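Local coordinates for Oxidored_FMN domain-containing protein ([Pseudomonas] geniculata N1, PDB 6L6J) that probably oxidises the amine 6-hydroxypseudooxynicotine in nicotine breakdown, using FMN and a [4Fe-4S] cluster, and also binds ADP, at residues A[590-595]-A[607-613]. Residues are numbered along the deposited sequence; the frame is centred on the assembly and turned at random.
Sequences IGPSSV and EMAADAV
V595 and M608 face each other as an antiparallel hydrogen-bonded pair in the beta hairpin of strands 594-599 and 605-609, a compact example of how a hairpin lays one apolar face on a neighbouring sheet. The backbone couples them twice: V595 N donates to M608 O at 2.9 Å, and M608 N returns a bond to V595 O that is almost straight (173° at the hydrogen). Beyond them S594 and A609 form a non-hydrogen-bonded pair, and A610 N reaches S593 O from well above its carbonyl plane, a less regular bond at the point where the second strand leaves the hairpin.

The side chain of V595 shows what the face it shares with M608 does. From CB, held over the sheet on the same side as M608 CB, the two methyls part. CG2, set between the backbone N and the carbonyl carbon, lies 4.2 Å from M608 CB, whose own extended chain then leads away. CG1, anti to the carbonyl carbon (chi1 -47°), turns instead to strand 612-621, meeting V613 CG2 at 3.8 Å and, more loosely, A610 CB. The other methyl of V613, CG1, packs on I590 CD1, while I524 of strand 522-527 lies against V595, M608 and A610. Thus the three-stranded antiparallel sheet is fastened to the mixed sheet of the OYE-like second alpha/beta domain, away from the flavin and cluster sites. Where 590-594 turns back, G591 N bonds to S594 O, and a water lies within hydrogen-bonding distance of G591 O and A610 O, 3.1 Å from A610 O.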
ATOM      1  N   ILE A 590     -27.135 -17.082  19.705  1.00 31.87           N
ATOM      2  CA  ILE A 590     -26.248 -18.275  19.591  1.00 32.71           C
ATOM      3  C   ILE A 590     -26.787 -19.368  20.512  1.00 33.80           C
ATOM      4  O   ILE A 590     -26.748 -19.143  21.723  1.00 39.37           O
ATOM      5  CB  ILE A 590     -24.781 -17.928  19.920  1.00 30.75           C
ATOM      6  CG1 ILE A 590     -24.220 -16.868  18.966  1.00 32.40           C
ATOM      7  CG2 ILE A 590     -23.930 -19.187  19.905  1.00 31.25           C
ATOM      8  CD1 ILE A 590     -22.889 -16.277  19.399  1.00 33.88           C
ATOM      9  N   GLY A 591     -27.227 -20.499  19.948  1.00 34.12           N
ATOM     10  CA  GLY A 591     -27.599 -21.722  20.695  1.00 35.68           C
ATOM     11  C   GLY A 591     -26.447 -22.726  20.820  1.00 38.96           C
ATOM     12  O   GLY A 591     -25.363 -22.536  20.260  1.00 38.05           O
ATOM     13  N   PRO A 592     -26.661 -23.853  21.538  1.00 44.08           N
ATOM     14  CA  PRO A 592     -25.600 -24.831  21.819  1.00 42.10           C
ATOM     15  C   PRO A 592     -24.891 -25.424  20.590  1.00 41.79           C
ATOM     16  O   PRO A 592     -23.755 -25.852  20.722  1.00 42.11           O
ATOM     17  CB  PRO A 592     -26.331 -25.991  22.526  1.00 39.99           C
ATOM     18  CG  PRO A 592     -27.591 -25.381  23.084  1.00 42.13           C
ATOM     19  CD  PRO A 592     -27.949 -24.244  22.138  1.00 45.03           C
ATOM     20  N   SER A 593     -25.589 -25.496  19.457  1.00 40.71           N
ATOM     21  CA  SER A 593     -25.097 -26.169  18.227  1.00 41.77           C
ATOM     22  C   SER A 593     -25.657 -25.502  16.958  1.00 41.95           C
ATOM     23  O   SER A 593     -25.590 -26.115  15.874  1.00 39.86           O
ATOM     24  CB  SER A 593     -25.461 -27.634  18.274  1.00 43.61           C
ATOM     25  OG  SER A 593     -26.842 -27.817  17.968  1.00 41.86           O
ATOM     26  N   SER A 594     -26.202 -24.292  17.073  1.00 43.79           N
ATOM     27  CA  SER A 594     -26.634 -23.471  15.908  1.00 41.38           C
ATOM     28  C   SER A 594     -26.700 -21.996  16.304  1.00 39.66           C
ATOM     29  O   SER A 594     -26.780 -21.693  17.506  1.00 39.49           O
ATOM     30  CB  SER A 594     -27.947 -23.965  15.350  1.00 40.04           C
ATOM     31  OG  SER A 594     -29.004 -23.784  16.282  1.00 37.44           O
ATOM     32  N   VAL A 595     -26.662 -21.110  15.316  1.00 40.21           N
ATOM     33  CA  VAL A 595     -26.962 -19.659  15.507  1.00 38.89           C
ATOM     34  C   VAL A 595     -28.233 -19.330  14.716  1.00 39.60           C
ATOM     35  O   VAL A 595     -28.403 -19.890  13.601  1.00 38.26           O
ATOM     36  CB  VAL A 595     -25.785 -18.761  15.095  1.00 38.44           C
ATOM     37  CG1 VAL A 595     -24.472 -19.260  15.677  1.00 40.13           C
ATOM     38  CG2 VAL A 595     -25.678 -18.619  13.589  1.00 38.73           C
ATOM     39  N   GLU A 607     -31.685 -20.662  10.607  1.00 54.58           N
ATOM     40  CA  GLU A 607     -30.785 -21.366  11.558  1.00 54.56           C
ATOM     41  C   GLU A 607     -29.611 -21.955  10.763  1.00 48.98           C
ATOM     42  O   GLU A 607     -29.847 -22.580   9.708  1.00 43.43           O
ATOM     43  CB  GLU A 607     -31.549 -22.406  12.380  1.00 56.60           C
ATOM     44  CG  GLU A 607     -32.073 -21.882  13.712  1.00 62.96           C
ATOM     45  CD  GLU A 607     -32.063 -22.900  14.848  1.00 67.17           C
ATOM     46  OE1 GLU A 607     -30.991 -23.493  15.089  1.00 62.27           O
ATOM     47  OE2 GLU A 607     -33.120 -23.101  15.492  1.00 64.35           O
ATOM     48  N   MET A 608     -28.394 -21.710  11.250  1.00 44.79           N
ATOM     49  CA  MET A 608     -27.142 -22.319  10.747  1.00 44.06           C
ATOM     50  C   MET A 608     -26.588 -23.229  11.843  1.00 41.95           C
ATOM     51  O   MET A 608     -26.425 -22.766  12.984  1.00 40.72           O
ATOM     52  CB  MET A 608     -26.091 -21.258  10.410  1.00 46.28           C
ATOM     53  CG  MET A 608     -26.546 -20.249   9.362  1.00 52.74           C
ATOM     54  SD  MET A 608     -25.227 -19.118   8.812  1.00 53.81           S
ATOM     55  CE  MET A 608     -26.079 -18.397   7.411  1.00 58.91           C
ATOM     56  N   ALA A 609     -26.306 -24.481  11.498  1.00 39.08           N
ATOM     57  CA  ALA A 609     -25.571 -25.413  12.370  1.00 38.98           C
ATOM     58  C   ALA A 609     -24.175 -24.815  12.598  1.00 38.65           C
ATOM     59  O   ALA A 609     -23.642 -24.164  11.679  1.00 41.18           O
ATOM     60  CB  ALA A 609     -25.545 -26.784  11.746  1.00 40.42           C
ATOM     61  N   ALA A 610     -23.629 -24.968  13.798  1.00 35.08           N
ATOM     62  CA  ALA A 610     -22.323 -24.399  14.167  1.00 37.25           C
ATOM     63  C   ALA A 610     -21.827 -25.053  15.461  1.00 38.17           C
ATOM     64  O   ALA A 610     -22.364 -24.721  16.529  1.00 41.88           O
ATOM     65  CB  ALA A 610     -22.455 -22.904  14.298  1.00 39.61           C
ATOM     66  N   ASP A 611     -20.841 -25.940  15.358  1.00 34.57           N
ATOM     67  CA  ASP A 611     -20.259 -26.624  16.533  1.00 39.15           C
ATOM     68  C   ASP A 611     -19.397 -25.609  17.287  1.00 42.14           C
ATOM     69  O   ASP A 611     -19.372 -25.659  18.527  1.00 48.38           O
ATOM     70  CB  ASP A 611     -19.551 -27.904  16.093  1.00 44.04           C
ATOM     71  CG  ASP A 611     -20.522 -28.928  15.519  1.00 47.96           C
ATOM     72  OD1 ASP A 611     -21.563 -29.189  16.193  1.00 46.06           O
ATOM     73  OD2 ASP A 611     -20.251 -29.432  14.397  1.00 46.64           O
ATOM     74  N   ALA A 612     -18.748 -24.693  16.569  1.00 42.34           N
ATOM     75  CA  ALA A 612     -18.025 -23.537  17.151  1.00 40.97           C
ATOM     76  C   ALA A 612     -18.490 -22.233  16.482  1.00 42.77           C
ATOM     77  O   ALA A 612     -19.207 -22.285  15.424  1.00 36.90           O
ATOM     78  CB  ALA A 612     -16.540 -23.731  17.021  1.00 39.27           C
ATOM     79  N   VAL A 613     -18.114 -21.108  17.103  1.00 39.20           N
ATOM     80  CA  VAL A 613     -18.493 -19.726  16.683  1.00 37.27           C
ATOM     81  C   VAL A 613     -17.335 -18.807  17.044  1.00 35.33           C
ATOM     82  O   VAL A 613     -16.995 -18.781  18.249  1.00 35.78           O
ATOM     83  CB  VAL A 613     -19.783 -19.262  17.386  1.00 38.37           C
ATOM     84  CG1 VAL A 613     -20.060 -17.781  17.146  1.00 38.13           C
ATOM     85  CG2 VAL A 613     -20.988 -20.108  16.989  1.00 36.74           C
TER
HETATM   86  O   HOH W   1     -23.646 -22.328  17.954  1.00 39.27           O